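Glycosyl hydrolase family 2, TIM barrel domain protein (Faecalibacterium prausnitzii A2-165, PDB 6ED2) acts as a beta-glucuronidase of glycoside hydrolase family 2, probably hydrolysing beta-glucuronides, and belongs to the gut microbial enzymes that reactivate drugs. Local coordinates at residues C90-Y95 against S157-N162; L112-V117 against L138-T143; G41-W46 against P72-F77; L164-L169 against A185-F190; R321-D326 against P358-I363. All coordinates share one frame; numbering follows the deposited sequence. Where two conformers were deposited one is given.

Contact 1 of 5, residues C90-Y95 against S157-N162; sequences CGDFWY and SVLANN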
# COMPACT_ATOMS: atom_id res chain seq x y z
N CYS A 90 26.08 -12.39 14.23
CA CYS A 90 26.27 -12.12 15.65
C CYS A 90 27.61 -12.68 16.09
O CYS A 90 27.83 -13.90 16.00
CB CYS A 90 25.13 -12.72 16.48
SG CYS A 90 25.17 -12.24 18.25
N GLY A 91 28.51 -11.82 16.52
CA GLY A 91 29.83 -12.27 16.92
C GLY A 91 30.85 -11.17 16.70
O GLY A 91 30.54 -9.99 16.81
N ASP A 92 32.08 -11.61 16.40
CA ASP A 92 33.21 -10.72 16.13
C ASP A 92 33.20 -10.27 14.66
O ASP A 92 32.97 -11.08 13.76
CB ASP A 92 34.53 -11.43 16.39
CG ASP A 92 34.86 -11.59 17.87
OD1 ASP A 92 34.25 -10.92 18.73
OD2 ASP A 92 35.77 -12.40 18.15
N PHE A 93 33.49 -8.99 14.44
CA PHE A 93 33.65 -8.45 13.09
C PHE A 93 34.67 -7.31 13.13
O PHE A 93 34.86 -6.66 14.16
CB PHE A 93 32.31 -7.96 12.49
CG PHE A 93 31.51 -7.05 13.41
CD1 PHE A 93 31.60 -5.67 13.28
CD2 PHE A 93 30.68 -7.59 14.40
CE1 PHE A 93 30.89 -4.81 14.11
CE2 PHE A 93 29.94 -6.75 15.24
CZ PHE A 93 30.05 -5.35 15.09
N TRP A 94 35.31 -7.07 11.98
CA TRP A 94 36.46 -6.16 11.91
C TRP A 94 36.20 -5.01 10.94
O TRP A 94 35.69 -5.21 9.83
CB TRP A 94 37.72 -6.90 11.46
CG TRP A 94 38.24 -7.96 12.40
CD1 TRP A 94 37.72 -9.19 12.62
CD2 TRP A 94 39.42 -7.87 13.21
NE1 TRP A 94 38.50 -9.88 13.52
CE2 TRP A 94 39.55 -9.09 13.90
CE3 TRP A 94 40.38 -6.87 13.42
CZ2 TRP A 94 40.59 -9.34 14.80
CZ3 TRP A 94 41.42 -7.12 14.30
CH2 TRP A 94 41.52 -8.34 14.98
N TYR A 95 36.60 -3.82 11.36
CA TYR A 95 36.69 -2.64 10.52
C TYR A 95 38.16 -2.26 10.38
O TYR A 95 38.95 -2.44 11.31
CB TYR A 95 35.92 -1.47 11.12
CG TYR A 95 34.42 -1.51 10.95
CD1 TYR A 95 33.80 -0.70 10.01
CD2 TYR A 95 33.62 -2.33 11.75
CE1 TYR A 95 32.43 -0.71 9.86
CE2 TYR A 95 32.23 -2.35 11.60
CZ TYR A 95 31.65 -1.54 10.64
OH TYR A 95 30.27 -1.55 10.47
N SER A 157 42.67 -0.71 12.91
CA SER A 157 41.83 -1.91 12.90
C SER A 157 40.96 -1.92 14.15
O SER A 157 41.45 -1.69 15.26
CB SER A 157 42.68 -3.19 12.86
OG SER A 157 43.69 -3.06 11.89
N VAL A 158 39.68 -2.20 13.97
CA VAL A 158 38.74 -2.27 15.08
C VAL A 158 38.13 -3.66 15.09
O VAL A 158 37.49 -4.09 14.12
CB VAL A 158 37.65 -1.19 14.98
CG1 VAL A 158 36.67 -1.31 16.16
CG2 VAL A 158 38.27 0.20 14.96
N LEU A 159 38.36 -4.38 16.19
CA LEU A 159 37.69 -5.65 16.45
C LEU A 159 36.46 -5.34 17.29
O LEU A 159 36.58 -4.93 18.45
CB LEU A 159 38.62 -6.63 17.15
CG LEU A 159 37.95 -7.86 17.76
CD1 LEU A 159 37.12 -8.60 16.72
CD2 LEU A 159 39.01 -8.78 18.38
N ALA A 160 35.28 -5.49 16.69
CA ALA A 160 34.03 -5.21 17.37
C ALA A 160 33.25 -6.50 17.56
O ALA A 160 33.55 -7.53 16.95
CB ALA A 160 33.21 -4.17 16.60
N ASN A 161 32.26 -6.44 18.44
CA ASN A 161 31.45 -7.60 18.79
C ASN A 161 30.05 -7.12 19.12
O ASN A 161 29.89 -6.05 19.73
CB ASN A 161 32.08 -8.37 19.97
CG ASN A 161 31.31 -9.64 20.32
OD1 ASN A 161 30.31 -9.58 21.02
ND2 ASN A 161 31.76 -10.78 19.82
N ASN A 162 29.02 -7.87 18.71
CA ASN A 162 27.65 -7.45 18.96
C ASN A 162 26.84 -8.50 19.72
O ASN A 162 25.60 -8.47 19.69
CB ASN A 162 26.95 -7.09 17.65
CG ASN A 162 26.79 -8.29 16.73
OD1 ASN A 162 27.37 -9.35 16.97
ND2 ASN A 162 26.00 -8.12 15.67
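Leu159 lies across one face of the Trp94 indole where strand 92-95 runs antiparallel to strand 157-161. Leu159 CB sits 3.9 Å from the centroid of the six-membered ring of Trp94, only 4° off its normal, a CH-pi contact. CD1 continues over the same indole, to 3.7 Å from Trp94 NE1, because chi1 of 166° turns CG away from the backbone N. The NE1 hydrogen is given to Asp51, a bond that should limit rotation of the ring. The face of the sheet that holds Phe93, Tyr95, Val158 and Ala160 is also closely filled: CE1 of Phe93 comes within 3.5 Å of Ala160 CB, and Ala160 O lies over one face of the Phe93 ring. Between the two layers the hydrogen-bonded pairs Phe93-Ala160 and Tyr95-Val158 are closed in both directions.

The Asp92-Asn161 pair is the partly exposed part, held by polar bonds more than by packing. Asn161 ND2 donates to Asp92 OD1 at 2.7 Å, reaching it from above the carboxylate plane. ND2 also bonds Glu163, and Asp92 OD2 bonds Ser54, so the pair belongs to a wider polar network. Asn162 OD1 takes the Gly91 N-H at 2.8 Å, and Asn162 N returns a bond to Gly91 O, so pairing continues one step beyond the strands. The two strands belong to the antiparallel beta-sandwich (jelly-roll-like) sugar-binding domain of family 2 glycosidases.

Contact 2 of 5, residues L112-V117 against L138-T143; sequences LRFGSV and LPFDAT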
# COMPACT_ATOMS: atom_id res chain seq x y z
N LEU A 112 42.58 9.16 18.66
CA LEU A 112 41.40 8.76 17.89
C LEU A 112 40.15 8.83 18.75
O LEU A 112 40.15 8.33 19.88
CB LEU A 112 41.57 7.34 17.36
CG LEU A 112 42.73 7.16 16.39
CD1 LEU A 112 43.02 5.69 16.21
CD2 LEU A 112 42.39 7.84 15.05
N ARG A 113 39.08 9.44 18.23
CA ARG A 113 37.77 9.43 18.87
C ARG A 113 36.79 8.59 18.06
O ARG A 113 36.65 8.78 16.85
CB ARG A 113 37.21 10.84 19.04
CG ARG A 113 35.67 10.87 19.23
CD ARG A 113 35.21 10.38 20.64
NE ARG A 113 35.69 11.25 21.72
CZ ARG A 113 35.04 12.31 22.20
NH1 ARG A 113 33.85 12.66 21.71
NH2 ARG A 113 35.59 13.03 23.18
N PHE A 114 36.12 7.66 18.74
CA PHE A 114 34.97 6.94 18.20
C PHE A 114 33.71 7.46 18.87
O PHE A 114 33.56 7.33 20.10
CB PHE A 114 35.11 5.44 18.41
CG PHE A 114 36.30 4.86 17.71
CD1 PHE A 114 36.16 4.26 16.46
CD2 PHE A 114 37.56 4.91 18.29
CE1 PHE A 114 37.26 3.73 15.80
CE2 PHE A 114 38.67 4.38 17.64
CZ PHE A 114 38.52 3.79 16.39
N GLY A 115 32.83 8.09 18.09
CA GLY A 115 31.51 8.44 18.60
C GLY A 115 30.85 7.25 19.28
O GLY A 115 30.32 7.37 20.38
N SER A 116 30.94 6.07 18.65
CA SER A 116 30.50 4.82 19.26
C SER A 116 30.96 3.66 18.39
O SER A 116 31.22 3.82 17.19
CB SER A 116 28.97 4.76 19.44
OG SER A 116 28.31 4.70 18.18
N VAL A 117 31.09 2.50 19.02
CA VAL A 117 31.23 1.22 18.33
C VAL A 117 30.32 0.24 19.04
O VAL A 117 30.38 0.10 20.27
CB VAL A 117 32.69 0.70 18.31
CG1 VAL A 117 32.76 -0.63 17.59
CG2 VAL A 117 33.64 1.72 17.64
N LEU A 138 28.13 5.22 23.46
CA LEU A 138 28.79 6.36 24.07
C LEU A 138 30.24 6.39 23.60
O LEU A 138 30.78 5.36 23.21
CB LEU A 138 28.72 6.29 25.62
CG LEU A 138 27.34 6.65 26.18
CD1 LEU A 138 27.18 6.14 27.63
CD2 LEU A 138 27.09 8.18 26.10
N PRO A 139 30.87 7.56 23.60
CA PRO A 139 32.16 7.71 22.93
C PRO A 139 33.34 7.27 23.78
O PRO A 139 33.28 7.25 25.01
CB PRO A 139 32.25 9.22 22.65
CG PRO A 139 31.41 9.83 23.71
CD PRO A 139 30.29 8.86 23.99
N PHE A 140 34.44 6.99 23.09
CA PHE A 140 35.70 6.69 23.75
C PHE A 140 36.86 7.09 22.85
O PHE A 140 36.73 7.18 21.62
CB PHE A 140 35.79 5.21 24.12
CG PHE A 140 35.79 4.29 22.95
CD1 PHE A 140 36.99 3.76 22.48
CD2 PHE A 140 34.60 3.94 22.32
CE1 PHE A 140 37.00 2.88 21.40
CE2 PHE A 140 34.60 3.07 21.25
CZ PHE A 140 35.80 2.53 20.78
N ASP A 141 38.01 7.33 23.48
CA ASP A 141 39.23 7.78 22.81
C ASP A 141 40.33 6.73 22.89
O ASP A 141 40.37 5.90 23.80
CB ASP A 141 39.73 9.09 23.44
CG ASP A 141 38.82 10.28 23.14
OD1 ASP A 141 38.23 10.34 22.04
OD2 ASP A 141 38.71 11.17 24.02
N ALA A 142 41.24 6.78 21.92
CA ALA A 142 42.45 5.96 21.92
C ALA A 142 43.64 6.86 21.65
O ALA A 142 43.72 7.49 20.59
CB ALA A 142 42.38 4.85 20.87
N THR A 143 44.56 6.93 22.61
CA THR A 143 45.76 7.75 22.46
C THR A 143 46.81 6.96 21.70
O THR A 143 47.14 5.84 22.08
CB THR A 143 46.29 8.19 23.82
OG1 THR A 143 45.47 9.25 24.34
CG2 THR A 143 47.73 8.70 23.71
O HOH W 1 30.54 2.91 21.85
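Phe114 and Phe140 meet on the buried face of an antiparallel strand pair, 112-114 with 140-143, in the beta-sandwich sugar-binding domain. Their rings are nearly parallel, with planes at 13°, but slid apart so that they barely overlap. What lies over the Phe140 ring is instead Phe114 CB, 3.7 Å from CE2 of Phe140. CG of Phe140 stands between its own backbone N and carbonyl carbon (chi1 64°), which swings the ring back toward the partner strand; Val117 CG2 then meets its edge at CZ. Val123 and Ala121 of strand 120-125 touch Phe140 as well, and His133 stacks on it.

Backbone bonding follows the regular ladder. Leu112 with Ala142 and Phe114 with Phe140 are hydrogen-bonded pairs, each closed by two N-H···O bonds. Past the strand ends a water takes over, accepting from Val117 N at 2.9 Å and hydrogen-bonded to Leu138 O, so it spans the widening gap.

Charge is confined to the opposite face. Arg113, bent at chi2 and chi3, runs alongside Pro139, whose CG lies over one guanidinium face and whose CB is 3.8 Å from Arg113 CD. The rest of that group is shared: NH2 donates to the carbonyl of Leu29, and NH1 also makes a long, weak ion pair with Glu361. Across the strands NE makes the salt bridge, meeting Asp141 OD1 at 2.7 Å from the syn side, in the guanidinium plane but 31° out of the plane of the carboxylate.

Contact 3 of 5, residues G41-W46 against P72-F77; sequences GLDGMW and PVPASF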
# COMPACT_ATOMS: atom_id res chain seq x y z
N GLY A 41 38.24 14.27 10.17
CA GLY A 41 37.27 13.19 10.13
C GLY A 41 37.79 12.01 9.34
O GLY A 41 38.49 12.15 8.34
N LEU A 42 37.44 10.81 9.80
CA LEU A 42 37.83 9.57 9.15
C LEU A 42 36.64 8.80 8.60
O LEU A 42 36.77 7.62 8.27
CB LEU A 42 38.61 8.68 10.13
CG LEU A 42 39.87 9.24 10.80
CD1 LEU A 42 40.51 8.18 11.67
CD2 LEU A 42 40.89 9.71 9.76
N ASP A 43 35.47 9.43 8.52
CA ASP A 43 34.32 8.77 7.93
C ASP A 43 34.58 8.48 6.46
O ASP A 43 35.32 9.21 5.79
CB ASP A 43 33.05 9.63 8.07
CG ASP A 43 32.68 9.91 9.54
OD1 ASP A 43 33.27 9.25 10.44
OD2 ASP A 43 31.81 10.78 9.78
N GLY A 44 33.96 7.43 5.95
CA GLY A 44 34.08 7.13 4.56
C GLY A 44 33.91 5.65 4.36
O GLY A 44 33.26 4.98 5.15
N MET A 45 34.48 5.15 3.26
CA MET A 45 34.47 3.73 3.00
C MET A 45 35.65 3.11 3.73
O MET A 45 36.79 3.51 3.51
CB MET A 45 34.55 3.42 1.51
CG MET A 45 33.34 3.83 0.71
SD MET A 45 31.78 3.04 1.23
CE MET A 45 32.23 1.36 1.34
N TRP A 46 35.36 2.15 4.62
CA TRP A 46 36.38 1.36 5.28
C TRP A 46 36.35 -0.05 4.70
O TRP A 46 35.52 -0.37 3.85
CB TRP A 46 36.17 1.32 6.79
CG TRP A 46 36.31 2.63 7.55
CD1 TRP A 46 36.03 3.89 7.10
CD2 TRP A 46 36.73 2.77 8.92
NE1 TRP A 46 36.25 4.81 8.10
CE2 TRP A 46 36.69 4.15 9.23
CE3 TRP A 46 37.13 1.87 9.91
CZ2 TRP A 46 37.04 4.65 10.48
CZ3 TRP A 46 37.48 2.37 11.17
CH2 TRP A 46 37.43 3.75 11.44
N PRO A 72 30.67 1.37 4.45
CA PRO A 72 30.64 2.79 4.82
C PRO A 72 30.60 2.95 6.34
O PRO A 72 29.96 2.17 7.05
CB PRO A 72 29.34 3.30 4.17
CG PRO A 72 28.47 2.07 4.08
CD PRO A 72 29.41 0.90 3.86
N VAL A 73 31.31 3.97 6.82
CA VAL A 73 31.32 4.39 8.21
C VAL A 73 30.96 5.87 8.20
O VAL A 73 31.58 6.64 7.45
CB VAL A 73 32.69 4.14 8.86
CG1 VAL A 73 32.75 4.75 10.25
CG2 VAL A 73 33.01 2.63 8.90
N PRO A 74 29.96 6.32 8.97
CA PRO A 74 29.12 5.59 9.92
C PRO A 74 27.92 4.88 9.30
O PRO A 74 27.25 5.43 8.44
CB PRO A 74 28.64 6.71 10.86
CG PRO A 74 28.50 7.90 9.92
CD PRO A 74 29.67 7.77 8.97
N ALA A 75 27.64 3.67 9.79
CA ALA A 75 26.42 2.94 9.47
C ALA A 75 26.39 1.68 10.33
O ALA A 75 27.44 1.21 10.80
CB ALA A 75 26.34 2.56 7.98
N SER A 76 25.19 1.16 10.56
CA SER A 76 25.08 -0.25 10.91
C SER A 76 25.44 -1.06 9.68
O SER A 76 25.17 -0.65 8.55
CB SER A 76 23.66 -0.61 11.36
OG SER A 76 23.24 0.19 12.46
N PHE A 77 26.07 -2.22 9.89
CA PHE A 77 26.41 -3.04 8.74
C PHE A 77 25.23 -3.86 8.22
O PHE A 77 25.24 -4.24 7.05
CB PHE A 77 27.61 -3.96 9.05
CG PHE A 77 27.33 -5.09 10.04
CD1 PHE A 77 26.66 -6.25 9.66
CD2 PHE A 77 27.79 -4.99 11.36
CE1 PHE A 77 26.42 -7.30 10.56
CE2 PHE A 77 27.56 -6.04 12.28
CZ PHE A 77 26.86 -7.19 11.88
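Val73 presses a methyl onto the indole of Trp46 at an antiparallel strand pairing, 44-46 with 72-73, within the beta-sandwich of the sugar-binding domain. The methyl is CG2, which stands 3.6 Å from the centroid of the five-membered ring of Trp46 and 12° off its normal, a CH-pi contact over the face. On the other face of the strand pair Met45, bent at chi2 and chi3, lies alongside Pro72, with its CE 3.8 Å from Pro72 CD. Both of these residues also pack on the second subunit, Met45 on its Met366 and Pro72 on its Leu334, so this side belongs to the interface between copies.

Behind the side chains stands a hydrogen-bonded pair, Gly44 with Val73. Val73 N gives to Gly44 O at 2.8 Å, while the return bond from Gly44 N to Val73 O is more bent (144°). Gly44 has a positive phi, a backbone shape in which a CB would run into the preceding carbonyl. Pro74 follows across a cis peptide bond, and its CD rests 3.7 Å from Asp43 CG. The carboxylate itself is turned to another strand, since Asp43 OD1 accepts from the backbone N of Val200. Tyr95 and Val200 pack on both Trp46 and Val73. The indole is also held from its own segment: Trp46 NE1 donates to the carbonyl O of Leu42, 2.9 Å away and close to the ring plane.

Contact 4 of 5, residues L164-L169 against A185-F190; sequences LSETML and APYFDF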
# COMPACT_ATOMS: atom_id res chain seq x y z
N LEU A 164 24.99 -10.35 22.75
CA LEU A 164 24.19 -9.88 23.86
C LEU A 164 24.36 -10.78 25.08
O LEU A 164 24.56 -12.00 24.96
CB LEU A 164 22.72 -9.82 23.45
CG LEU A 164 22.41 -8.83 22.33
CD1 LEU A 164 20.92 -8.87 22.01
CD2 LEU A 164 22.86 -7.41 22.70
N SER A 165 24.25 -10.19 26.27
CA SER A 165 24.29 -10.95 27.52
C SER A 165 23.43 -10.23 28.54
O SER A 165 22.88 -9.15 28.28
CB SER A 165 25.72 -11.10 28.05
OG SER A 165 26.11 -9.89 28.67
N GLU A 166 23.32 -10.83 29.73
CA GLU A 166 22.54 -10.28 30.83
C GLU A 166 23.36 -9.35 31.72
O GLU A 166 22.84 -8.88 32.74
CB GLU A 166 21.94 -11.42 31.67
CG GLU A 166 21.08 -12.37 30.85
CD GLU A 166 20.33 -13.39 31.69
OE1 GLU A 166 20.72 -13.61 32.86
OE2 GLU A 166 19.33 -13.95 31.19
N THR A 167 24.61 -9.06 31.36
CA THR A 167 25.43 -8.15 32.15
C THR A 167 25.75 -6.85 31.40
O THR A 167 26.58 -6.07 31.88
CB THR A 167 26.73 -8.83 32.60
OG1 THR A 167 27.35 -9.47 31.48
CG2 THR A 167 26.43 -9.88 33.66
N MET A 168 25.10 -6.59 30.27
CA MET A 168 25.39 -5.41 29.46
C MET A 168 24.13 -4.57 29.27
O MET A 168 23.00 -5.01 29.49
CB MET A 168 25.94 -5.81 28.09
CG MET A 168 24.92 -6.62 27.28
SD MET A 168 25.44 -6.99 25.59
CE MET A 168 25.15 -5.39 24.78
N LEU A 169 24.35 -3.35 28.80
CA LEU A 169 23.28 -2.46 28.39
C LEU A 169 23.37 -2.25 26.88
O LEU A 169 24.36 -1.66 26.41
CB LEU A 169 23.41 -1.12 29.11
CG LEU A 169 23.05 -1.04 30.60
CD1 LEU A 169 24.06 -1.74 31.50
CD2 LEU A 169 22.97 0.42 30.93
N ALA A 185 19.44 -12.70 20.53
CA ALA A 185 18.09 -12.86 21.07
C ALA A 185 17.87 -11.75 22.09
O ALA A 185 18.06 -11.95 23.30
CB ALA A 185 17.91 -14.23 21.71
N PRO A 186 17.48 -10.56 21.64
CA PRO A 186 17.36 -9.43 22.56
C PRO A 186 16.22 -9.62 23.55
O PRO A 186 15.21 -10.26 23.23
CB PRO A 186 17.06 -8.24 21.64
CG PRO A 186 17.38 -8.71 20.25
CD PRO A 186 17.15 -10.19 20.25
N TYR A 187 16.38 -9.05 24.75
CA TYR A 187 15.25 -8.86 25.65
C TYR A 187 14.57 -7.54 25.39
O TYR A 187 13.76 -7.10 26.22
CB TYR A 187 15.68 -8.92 27.12
CG TYR A 187 16.35 -10.20 27.57
CD1 TYR A 187 16.27 -11.37 26.80
CD2 TYR A 187 17.07 -10.25 28.76
CE1 TYR A 187 16.89 -12.54 27.21
CE2 TYR A 187 17.69 -11.39 29.17
CZ TYR A 187 17.60 -12.54 28.40
OH TYR A 187 18.22 -13.68 28.83
N PHE A 188 14.90 -6.89 24.28
CA PHE A 188 14.37 -5.58 23.95
C PHE A 188 13.72 -5.62 22.58
O PHE A 188 13.92 -6.53 21.78
CB PHE A 188 15.46 -4.49 24.00
CG PHE A 188 16.73 -4.87 23.31
CD1 PHE A 188 16.90 -4.62 21.94
CD2 PHE A 188 17.77 -5.45 24.02
CE1 PHE A 188 18.10 -4.96 21.29
CE2 PHE A 188 18.97 -5.81 23.39
CZ PHE A 188 19.14 -5.56 22.02
N ASP A 189 12.85 -4.65 22.29
CA ASP A 189 12.04 -4.79 21.08
C ASP A 189 12.83 -4.48 19.81
O ASP A 189 12.56 -5.09 18.77
CB ASP A 189 10.79 -3.89 21.18
CG ASP A 189 9.73 -4.19 20.11
OD1 ASP A 189 8.75 -3.42 20.00
OD2 ASP A 189 9.88 -5.20 19.38
N PHE A 190 13.83 -3.61 19.87
CA PHE A 190 14.43 -3.05 18.66
C PHE A 190 15.52 -3.96 18.09
O PHE A 190 16.10 -4.79 18.80
CB PHE A 190 14.97 -1.63 18.94
CG PHE A 190 15.88 -1.52 20.15
CD1 PHE A 190 17.27 -1.48 19.99
CD2 PHE A 190 15.35 -1.39 21.42
CE1 PHE A 190 18.12 -1.34 21.10
CE2 PHE A 190 16.19 -1.25 22.53
CZ PHE A 190 17.58 -1.23 22.36
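Tyr187 reaches Glu166 with its phenol oxygen, donating the OH proton to Glu166 OE2 at 2.6 Å. The carboxylate oxygen uses its anti lone pair, away from OE1, and lies at the edge of the tyrosine ring near its plane; carboxylate and ring planes stand 62° apart. An extended chain beyond CG (chi2 -172°) lets Glu166 span the gap between backbones, and its CG passes 3.9 Å from Tyr187 CE2 on the way. OE1 is held separately by a salt bridge to Lys406, so the two oxygens are divided between the phenol and the ammonium group, an arrangement that would be expected to favour the ionised carboxylate.

The second touch is apolar and rests on a single methyl. Leu164 is stretched out, with CD1 anti along chi2, and this tip comes 3.6 Å from Pro186 CA. The same CD1 is 3.8 Å from Phe188 CZ, the two side chains approaching from opposite directions. Phe188 has CG between its backbone N and carbonyl carbon (chi1 46°), which folds the ring back over Pro186 so that CB of the proline lies above the ring centre. The Phe188 side chain is also about 6 Å from a bound magnesium ion. Leu169 and Thr167 pack on helix 409-427, and Asp189 forms a salt bridge with Arg593: the arrangement is that of irregular loops beside a short beta-hairpin, 172-176 with 182-186, seating the sugar-binding domain against the TIM barrel.

Contact 5 of 5, residues R321-D326 against P358-I363; sequences RHEDAD and PYAEEI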
# COMPACT_ATOMS: atom_id res chain seq x y z
N ARG A 321 11.87 8.30 20.56
CA ARG A 321 12.50 8.21 19.26
C ARG A 321 13.30 6.92 19.14
O ARG A 321 13.28 6.03 20.01
CB ARG A 321 13.38 9.44 19.05
CG ARG A 321 12.59 10.73 18.82
CD ARG A 321 13.54 11.89 18.48
NE ARG A 321 14.33 11.51 17.32
CZ ARG A 321 13.97 11.74 16.06
NH1 ARG A 321 12.85 12.40 15.81
NH2 ARG A 321 14.73 11.31 15.07
N HIS A 322 14.02 6.81 18.03
CA HIS A 322 15.05 5.81 17.83
C HIS A 322 16.08 6.42 16.89
O HIS A 322 15.76 7.31 16.09
CB HIS A 322 14.50 4.50 17.24
CG HIS A 322 14.34 3.39 18.26
ND1 HIS A 322 15.39 2.90 19.01
CD2 HIS A 322 13.24 2.69 18.64
CE1 HIS A 322 14.94 1.95 19.81
NE2 HIS A 322 13.64 1.80 19.61
N GLU A 323 17.31 5.96 17.00
CA GLU A 323 18.29 6.21 15.95
C GLU A 323 18.10 5.08 14.95
O GLU A 323 18.64 3.98 15.10
CB GLU A 323 19.71 6.28 16.51
CG GLU A 323 20.01 7.57 17.24
CD GLU A 323 21.46 7.63 17.70
OE1 GLU A 323 21.89 6.70 18.44
OE2 GLU A 323 22.18 8.58 17.31
N ASP A 324 17.27 5.34 13.94
CA ASP A 324 16.83 4.29 13.03
C ASP A 324 16.39 4.95 11.73
O ASP A 324 15.67 5.95 11.77
CB ASP A 324 15.67 3.49 13.68
CG ASP A 324 14.98 2.56 12.69
OD1 ASP A 324 15.22 1.33 12.77
OD2 ASP A 324 14.17 3.04 11.86
N ALA A 325 16.81 4.38 10.61
CA ALA A 325 16.37 4.84 9.29
C ALA A 325 16.62 3.72 8.30
O ALA A 325 17.31 2.74 8.60
CB ALA A 325 17.09 6.14 8.86
N ASP A 326 16.04 3.87 7.10
CA ASP A 326 16.28 2.89 6.03
C ASP A 326 17.76 2.76 5.71
O ASP A 326 18.52 3.73 5.80
CB ASP A 326 15.51 3.28 4.76
CG ASP A 326 14.00 3.02 4.87
OD1 ASP A 326 13.60 2.08 5.59
OD2 ASP A 326 13.23 3.76 4.23
N PRO A 358 21.80 6.55 24.68
CA PRO A 358 22.21 7.92 24.34
C PRO A 358 22.38 8.03 22.83
O PRO A 358 22.82 7.09 22.16
CB PRO A 358 23.53 8.09 25.10
CG PRO A 358 23.54 7.02 26.11
CD PRO A 358 22.78 5.88 25.53
N TYR A 359 21.99 9.17 22.29
CA TYR A 359 22.04 9.37 20.85
C TYR A 359 23.38 9.99 20.46
O TYR A 359 24.17 10.41 21.31
CB TYR A 359 20.89 10.26 20.39
CG TYR A 359 19.52 9.61 20.43
CD1 TYR A 359 19.37 8.26 20.68
CD2 TYR A 359 18.37 10.37 20.20
CE1 TYR A 359 18.11 7.67 20.71
CE2 TYR A 359 17.11 9.79 20.21
CZ TYR A 359 16.98 8.44 20.47
OH TYR A 359 15.73 7.87 20.48
N ALA A 360 23.63 10.08 19.14
CA ALA A 360 24.78 10.82 18.64
C ALA A 360 24.72 12.26 19.14
O ALA A 360 23.65 12.87 19.19
CB ALA A 360 24.82 10.82 17.11
N GLU A 361 25.89 12.80 19.51
CA GLU A 361 25.97 14.16 20.02
C GLU A 361 25.28 15.16 19.10
O GLU A 361 24.67 16.13 19.57
CB GLU A 361 27.44 14.57 20.23
CG GLU A 361 28.23 13.76 21.27
CD GLU A 361 28.97 12.55 20.71
OE1 GLU A 361 28.41 11.82 19.85
OE2 GLU A 361 30.13 12.30 21.15
N GLU A 362 25.38 14.95 17.78
CA GLU A 362 24.84 15.91 16.81
C GLU A 362 23.34 16.14 16.99
O GLU A 362 22.84 17.24 16.71
CB GLU A 362 25.14 15.42 15.39
CG GLU A 362 26.62 15.53 15.01
CD GLU A 362 27.46 14.35 15.46
OE1 GLU A 362 27.06 13.57 16.38
OE2 GLU A 362 28.56 14.20 14.89
N ILE A 363 22.60 15.13 17.44
CA ILE A 363 21.17 15.31 17.68
C ILE A 363 20.92 16.27 18.85
O ILE A 363 19.99 17.09 18.81
CB ILE A 363 20.50 13.94 17.88
CG1 ILE A 363 20.54 13.15 16.56
CG2 ILE A 363 19.06 14.08 18.40
CD1 ILE A 363 20.25 11.68 16.71
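Pro358 O lies 3.9 Å from Glu323 OE1, and Arg198 NH2 bridges the two acceptors, forming a salt bridge with the glutamate. Tyr359 follows, its ring lying under the Glu323 side chain. The CG of Glu323 is 3.6 Å from Tyr359 CD1 in a CH-pi contact offset toward the rim, and the carboxylate is turned 25° from the ring plane. At the far end of the ring, Tyr359 OH is hydrogen-bonded to the carbonyl of Ser355 and passes close to Arg321, whose CB sits at the ring edge.

Ala360 supplies the direct polar link: its N-H points to Glu323 OE2 at 2.8 Å and 169°, meeting the oxygen from above the carboxylate plane. The carbonyl of Ala360 accepts from Ile363 N. Ile363 brings CD1 to 3.7 Å from Glu323 OE2. The buried carboxylate has an apolar neighbour, and is held by one backbone N-H and one arginine. Here the loops after strands 312-320 and 351-353 meet, and the His322 side chain, whose ND1 bonds Tyr357 OH, lies about 3 Å from a bound magnesium ion, at the C-terminal end of the TIM barrel, where active sites of this fold lie.

In the fold
From the N terminus, contact 3 closes first, joining residues 41-46 to 72-77 within the sugar-binding domain. Contact 1 comes next and spans a longer loop, 90 to 162, inside which contact 2 closes a shorter one; no two contacts cross. Contacts 1, 2 and 3 reach one antiparallel sheet and pack together: Tyr95 touches Val73 and Trp46, Val117 meets Ala160, and Leu112 meets Leu42. After a single intervening residue, contact 4 opens and closes a short excursion. Contact 5, the last, closes within the TIM barrel. The two domains meet where Phe190 of contact 4 lies on His322 of contact 5, and where Leu138 of contact 2 packs on Pro358.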